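Glutathione S-transferase (Natrialba magadii ATCC 43099, PDB 6GZF) probably acts as a glutathione transferase of the Xi class, a group linked to the glutathione-dependent reduction of hydroquinones. Local coordinates at residues Q33-S45 / V146-E160. Residues are numbered along the deposited sequence; the frame is centred on the assembly and turned at random.
Sequences QATTFRNWVQDDS and VNNESEEIMRMFDTE
The side-chain amide of N147 meets the backbone of N39 and the carboxylate of E152. ND2 gives one N-H to N39 O at 2.9 Å, nearly straight but from above the carbonyl plane. Its other N-H goes to E152 OE1 at 3.2 Å. Both acceptors lie in the amide plane of N147. On the other branch, OD1 accepts from E149 N at 2.7 Å, closing an Asx turn just before helix 150-159. CG stands anti to the backbone N (chi1 -161°), which turns the amide to these partners. A leucine here would probably leave N39 O and E149 N without their mates and E152 freer to turn.

W40 lies against E152, R155 and M156 of that helix. E152 CB lies over one face of its indole, toward the rim. M156 CE packs against W40 CE3 at 4.0 Å. R155 CG meets the ring edge, 3.7 Å from W40 CZ3; the charged end of R155 turns to D181 and E238. R38 bends back at chi2 (-99°), and its NE makes a salt bridge of 3.0 Å to E149 OE2, met from above the carboxylate plane.

Backbone and side-chain contacts complete the seam. R38 and N147 form a single bridge, flanked by weak bonds from N148 N to F37 O and from N39 N to V146 O. V41 packs on V146 and M156. At the far end D43 N bonds E160 OE1 at 3.0 Å.

The loop 33-45 thus runs beside edge strand 144-147 and along helix 150-159 of the thioredoxin-like domain. V146 and N147 form a classic beta bulge opposite L137. E149 at the N-cap and S150 at the start of the helix are predicted to bind glutathione, as in the glutathione site of GST-type thioredoxin folds.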
loop_
_atom_site.group_PDB
_atom_site.type_symbol
_atom_site.label_atom_id
_atom_site.label_comp_id
_atom_site.label_asym_id
_atom_site.label_seq_id
_atom_site.Cartn_x
_atom_site.Cartn_y
_atom_site.Cartn_z
ATOM N N GLN A 33 -11.160 11.470 27.608
ATOM C CA GLN A 33 -11.436 10.902 28.921
ATOM C C GLN A 33 -10.140 10.432 29.573
ATOM O O GLN A 33 -10.159 9.794 30.626
ATOM C CB GLN A 33 -12.416 9.732 28.807
ATOM C CG GLN A 33 -13.768 10.092 28.220
ATOM C CD GLN A 33 -14.744 10.586 29.269
ATOM O OE1 GLN A 33 -14.396 10.722 30.443
ATOM N NE2 GLN A 33 -15.976 10.850 28.853
ATOM N N ALA A 34 -9.016 10.755 28.941
ATOM C CA ALA A 34 -7.729 10.195 29.339
ATOM C C ALA A 34 -6.872 11.155 30.158
ATOM O O ALA A 34 -6.968 12.375 30.023
ATOM C CB ALA A 34 -6.962 9.742 28.105
ATOM N N THR A 35 -6.031 10.577 31.011
ATOM C CA THR A 35 -5.045 11.328 31.777
ATOM C C THR A 35 -3.667 11.138 31.153
ATOM O O THR A 35 -3.310 10.031 30.756
ATOM C CB THR A 35 -5.007 10.874 33.254
ATOM O OG1 THR A 35 -6.302 11.041 33.846
ATOM C CG2 THR A 35 -3.981 11.678 34.043
ATOM N N THR A 36 -2.897 12.216 31.053
ATOM C CA THR A 36 -1.523 12.114 30.575
ATOM C C THR A 36 -0.552 12.593 31.648
ATOM O O THR A 36 -0.966 13.083 32.698
ATOM C CB THR A 36 -1.307 12.920 29.280
ATOM O OG1 THR A 36 -1.611 14.300 29.511
ATOM C CG2 THR A 36 -2.194 12.385 28.166
ATOM N N PHE A 37 0.740 12.443 31.378
ATOM C CA PHE A 37 1.774 12.813 32.337
ATOM C C PHE A 37 2.641 13.930 31.765
ATOM O O PHE A 37 3.366 13.724 30.791
ATOM C CB PHE A 37 2.628 11.595 32.702
ATOM C CG PHE A 37 1.850 10.476 33.341
ATOM C CD1 PHE A 37 1.063 9.630 32.573
ATOM C CD2 PHE A 37 1.908 10.267 34.709
ATOM C CE1 PHE A 37 0.347 8.602 33.158
ATOM C CE2 PHE A 37 1.195 9.240 35.301
ATOM C CZ PHE A 37 0.413 8.407 34.523
ATOM N N ARG A 38 2.565 15.113 32.372
ATOM C CA ARG A 38 3.168 16.303 31.779
ATOM C C ARG A 38 4.107 17.075 32.704
ATOM O O ARG A 38 4.235 18.293 32.580
ATOM C CB ARG A 38 2.069 17.249 31.293
ATOM C CG ARG A 38 1.083 16.611 30.336
ATOM C CD ARG A 38 1.421 16.961 28.903
ATOM N NE ARG A 38 0.407 16.480 27.972
ATOM C CZ ARG A 38 -0.598 17.220 27.516
ATOM N NH1 ARG A 38 -1.476 16.697 26.672
ATOM N NH2 ARG A 38 -0.727 18.480 27.907
ATOM N N ASN A 39 4.765 16.382 33.626
ATOM C CA ASN A 39 5.784 17.030 34.442
ATOM C C ASN A 39 7.041 17.289 33.621
ATOM O O ASN A 39 7.310 16.587 32.645
ATOM C CB ASN A 39 6.118 16.190 35.677
ATOM C CG ASN A 39 5.074 16.317 36.768
ATOM O OD1 ASN A 39 4.971 17.351 37.428
ATOM N ND2 ASN A 39 4.294 15.262 36.967
ATOM N N TRP A 40 7.803 18.302 34.015
ATOM C CA TRP A 40 9.022 18.663 33.303
ATOM C C TRP A 40 10.262 18.495 34.168
ATOM O O TRP A 40 10.227 18.736 35.375
ATOM C CB TRP A 40 8.948 20.110 32.810
ATOM C CG TRP A 40 8.066 20.324 31.622
ATOM C CD1 TRP A 40 6.706 20.220 31.578
ATOM C CD2 TRP A 40 8.484 20.704 30.306
ATOM N NE1 TRP A 40 6.251 20.501 30.312
ATOM C CE2 TRP A 40 7.323 20.801 29.513
ATOM C CE3 TRP A 40 9.726 20.965 29.718
ATOM C CZ2 TRP A 40 7.368 21.151 28.165
ATOM C CZ3 TRP A 40 9.768 21.310 28.379
ATOM C CH2 TRP A 40 8.597 21.400 27.617
ATOM N N VAL A 41 11.356 18.072 33.545
ATOM C CA VAL A 41 12.661 18.147 34.181
ATOM C C VAL A 41 13.203 19.547 33.938
ATOM O O VAL A 41 13.384 19.956 32.791
ATOM C CB VAL A 41 13.642 17.095 33.638
ATOM C CG1 VAL A 41 14.999 17.240 34.311
ATOM C CG2 VAL A 41 13.088 15.695 33.844
ATOM N N GLN A 42 13.446 20.286 35.013
ATOM C CA GLN A 42 13.824 21.689 34.891
ATOM C C GLN A 42 15.125 22.004 35.618
ATOM O O GLN A 42 15.259 21.743 36.814
ATOM C CB GLN A 42 12.703 22.581 35.424
ATOM C CG GLN A 42 11.442 22.574 34.574
ATOM C CD GLN A 42 11.605 23.354 33.284
ATOM O OE1 GLN A 42 11.926 22.789 32.239
ATOM N NE2 GLN A 42 11.380 24.662 33.352
ATOM N N ASP A 43 16.080 22.574 34.888
ATOM C CA ASP A 43 17.336 23.017 35.480
ATOM C C ASP A 43 17.076 24.213 36.388
ATOM O O ASP A 43 17.357 25.355 36.026
ATOM C CB ASP A 43 18.352 23.376 34.392
ATOM C CG ASP A 43 19.781 23.379 34.901
ATOM O OD1 ASP A 43 19.980 23.489 36.130
ATOM O OD2 ASP A 43 20.709 23.270 34.072
ATOM N N ASP A 44 16.536 23.937 37.570
ATOM C CA ASP A 44 16.122 24.984 38.494
ATOM C C ASP A 44 16.148 24.465 39.927
ATOM O O ASP A 44 15.515 23.459 40.238
ATOM C CB ASP A 44 14.724 25.485 38.130
ATOM C CG ASP A 44 14.514 26.941 38.486
ATOM O OD1 ASP A 44 14.216 27.230 39.663
ATOM O OD2 ASP A 44 14.645 27.797 37.585
ATOM N N SER A 45 16.877 25.158 40.796
ATOM C CA SER A 45 17.070 24.715 42.176
ATOM C C SER A 45 15.755 24.544 42.937
ATOM O O SER A 45 15.674 23.755 43.877
ATOM C CB SER A 45 17.975 25.697 42.921
ATOM O OG SER A 45 17.629 27.038 42.619
ATOM N N VAL A 146 7.600 10.825 34.866
ATOM C CA VAL A 146 7.784 12.267 34.765
ATOM C C VAL A 146 6.969 12.819 33.602
ATOM O O VAL A 146 6.018 13.575 33.802
ATOM C CB VAL A 146 9.267 12.651 34.579
ATOM C CG1 VAL A 146 9.398 14.123 34.204
ATOM C CG2 VAL A 146 10.053 12.353 35.839
ATOM N N ASN A 147 7.336 12.428 32.386
ATOM C CA ASN A 147 6.659 12.927 31.198
ATOM C C ASN A 147 6.292 11.804 30.235
ATOM O O ASN A 147 6.924 10.747 30.223
ATOM C CB ASN A 147 7.528 13.968 30.492
ATOM C CG ASN A 147 6.735 14.839 29.540
ATOM O OD1 ASN A 147 6.459 14.448 28.405
ATOM N ND2 ASN A 147 6.357 16.026 30.000
ATOM N N ASN A 148 5.267 12.052 29.428
ATOM C CA ASN A 148 4.697 11.032 28.558
ATOM C C ASN A 148 4.509 11.559 27.135
ATOM O O ASN A 148 3.864 10.924 26.298
ATOM C CB ASN A 148 3.363 10.555 29.139
ATOM C CG ASN A 148 2.877 9.264 28.516
ATOM O OD1 ASN A 148 3.655 8.504 27.939
ATOM N ND2 ASN A 148 1.580 9.005 28.634
ATOM N N GLU A 149 5.093 12.722 26.868
ATOM C CA GLU A 149 4.905 13.409 25.596
ATOM C C GLU A 149 6.216 13.550 24.830
ATOM O O GLU A 149 7.177 14.131 25.332
ATOM C CB GLU A 149 4.288 14.786 25.836
ATOM C CG GLU A 149 3.007 14.742 26.648
ATOM C CD GLU A 149 1.794 14.431 25.800
ATOM O OE1 GLU A 149 1.869 14.631 24.572
ATOM O OE2 GLU A 149 0.772 13.981 26.360
ATOM N N SER A 150 6.241 13.024 23.609
ATOM C CA SER A 150 7.436 13.046 22.772
ATOM C C SER A 150 7.974 14.457 22.563
ATOM O O SER A 150 9.176 14.696 22.671
ATOM C CB SER A 150 7.136 12.407 21.416
ATOM O OG SER A 150 6.112 13.114 20.737
ATOM N N GLU A 151 7.069 15.382 22.265
ATOM C CA GLU A 151 7.424 16.767 21.979
ATOM C C GLU A 151 8.140 17.440 23.146
ATOM O O GLU A 151 9.097 18.190 22.950
ATOM C CB GLU A 151 6.165 17.556 21.611
ATOM C CG GLU A 151 6.334 19.065 21.593
ATOM C CD GLU A 151 5.084 19.778 21.119
ATOM O OE1 GLU A 151 4.420 19.264 20.192
ATOM O OE2 GLU A 151 4.760 20.848 21.675
ATOM N N GLU A 152 7.681 17.160 24.360
ATOM C CA GLU A 152 8.210 17.824 25.545
ATOM C C GLU A 152 9.447 17.124 26.102
ATOM O O GLU A 152 10.337 17.774 26.650
ATOM C CB GLU A 152 7.127 17.920 26.619
ATOM C CG GLU A 152 5.917 18.733 26.182
ATOM C CD GLU A 152 4.867 18.854 27.267
ATOM O OE1 GLU A 152 4.607 17.849 27.961
ATOM O OE2 GLU A 152 4.301 19.956 27.428
ATOM N N ILE A 153 9.500 15.803 25.963
ATOM C CA ILE A 153 10.676 15.046 26.384
ATOM C C ILE A 153 11.862 15.408 25.493
ATOM O O ILE A 153 12.989 15.551 25.969
ATOM C CB ILE A 153 10.428 13.524 26.340
ATOM C CG1 ILE A 153 9.346 13.131 27.349
ATOM C CG2 ILE A 153 11.709 12.760 26.640
ATOM C CD1 ILE A 153 9.018 11.656 27.346
ATOM N N MET A 154 11.595 15.568 24.200
ATOM C CA MET A 154 12.612 16.028 23.261
ATOM C C MET A 154 13.125 17.407 23.663
ATOM O O MET A 154 14.331 17.656 23.667
ATOM C CB MET A 154 12.059 16.070 21.835
ATOM C CG MET A 154 12.960 16.800 20.849
ATOM S SD MET A 154 12.537 16.522 19.117
ATOM C CE MET A 154 10.933 17.315 19.022
ATOM N N ARG A 155 12.196 18.292 24.009
ATOM C CA ARG A 155 12.528 19.660 24.391
ATOM C C ARG A 155 13.394 19.719 25.647
ATOM O O ARG A 155 14.408 20.416 25.675
ATOM C CB ARG A 155 11.250 20.476 24.603
ATOM C CG ARG A 155 11.487 21.880 25.142
ATOM C CD ARG A 155 12.336 22.707 24.192
ATOM N NE ARG A 155 11.712 22.846 22.880
ATOM C CZ ARG A 155 10.815 23.777 22.577
ATOM N NH1 ARG A 155 10.297 23.831 21.357
ATOM N NH2 ARG A 155 10.434 24.655 23.494
ATOM N N MET A 156 12.998 18.990 26.684
ATOM C CA MET A 156 13.731 19.030 27.944
ATOM C C MET A 156 15.068 18.291 27.839
ATOM O O MET A 156 16.024 18.631 28.537
ATOM C CB MET A 156 12.884 18.458 29.083
ATOM C CG MET A 156 12.615 16.967 29.008
ATOM S SD MET A 156 11.566 16.419 30.370
ATOM C CE MET A 156 9.960 17.005 29.833
ATOM N N PHE A 157 15.136 17.289 26.966
ATOM C CA PHE A 157 16.411 16.660 26.632
ATOM C C PHE A 157 17.339 17.694 26.015
ATOM O O PHE A 157 18.555 17.662 26.204
ATOM C CB PHE A 157 16.225 15.496 25.652
ATOM C CG PHE A 157 15.843 14.196 26.300
ATOM C CD1 PHE A 157 15.483 14.141 27.634
ATOM C CD2 PHE A 157 15.857 13.020 25.565
ATOM C CE1 PHE A 157 15.133 12.939 28.223
ATOM C CE2 PHE A 157 15.511 11.815 26.147
ATOM C CZ PHE A 157 15.149 11.774 27.478
ATOM N N ASP A 158 16.736 18.615 25.273
ATOM C CA ASP A 158 17.462 19.589 24.473
ATOM C C ASP A 158 17.967 20.778 25.289
ATOM O O ASP A 158 19.092 21.236 25.099
ATOM C CB ASP A 158 16.557 20.081 23.339
ATOM C CG ASP A 158 17.314 20.822 22.260
ATOM O OD1 ASP A 158 18.542 20.638 22.153
ATOM O OD2 ASP A 158 16.674 21.583 21.509
ATOM N N THR A 159 17.141 21.272 26.205
ATOM C CA THR A 159 17.423 22.552 26.848
ATOM C C THR A 159 17.729 22.477 28.343
ATOM O O THR A 159 18.051 23.496 28.956
ATOM C CB THR A 159 16.240 23.523 26.661
ATOM O OG1 THR A 159 15.073 22.983 27.294
ATOM C CG2 THR A 159 15.955 23.739 25.185
ATOM N N GLU A 160 17.642 21.289 28.934
ATOM C CA GLU A 160 17.733 21.183 30.389
ATOM C C GLU A 160 18.874 20.295 30.896
ATOM O O GLU A 160 19.220 20.349 32.077
ATOM C CB GLU A 160 16.407 20.671 30.955
ATOM C CG GLU A 160 15.188 21.468 30.507
ATOM C CD GLU A 160 15.256 22.927 30.921
ATOM O OE1 GLU A 160 15.193 23.205 32.136
ATOM O OE2 GLU A 160 15.372 23.796 30.030
HETATM O O HOH W 1 20.715 22.691 30.942
#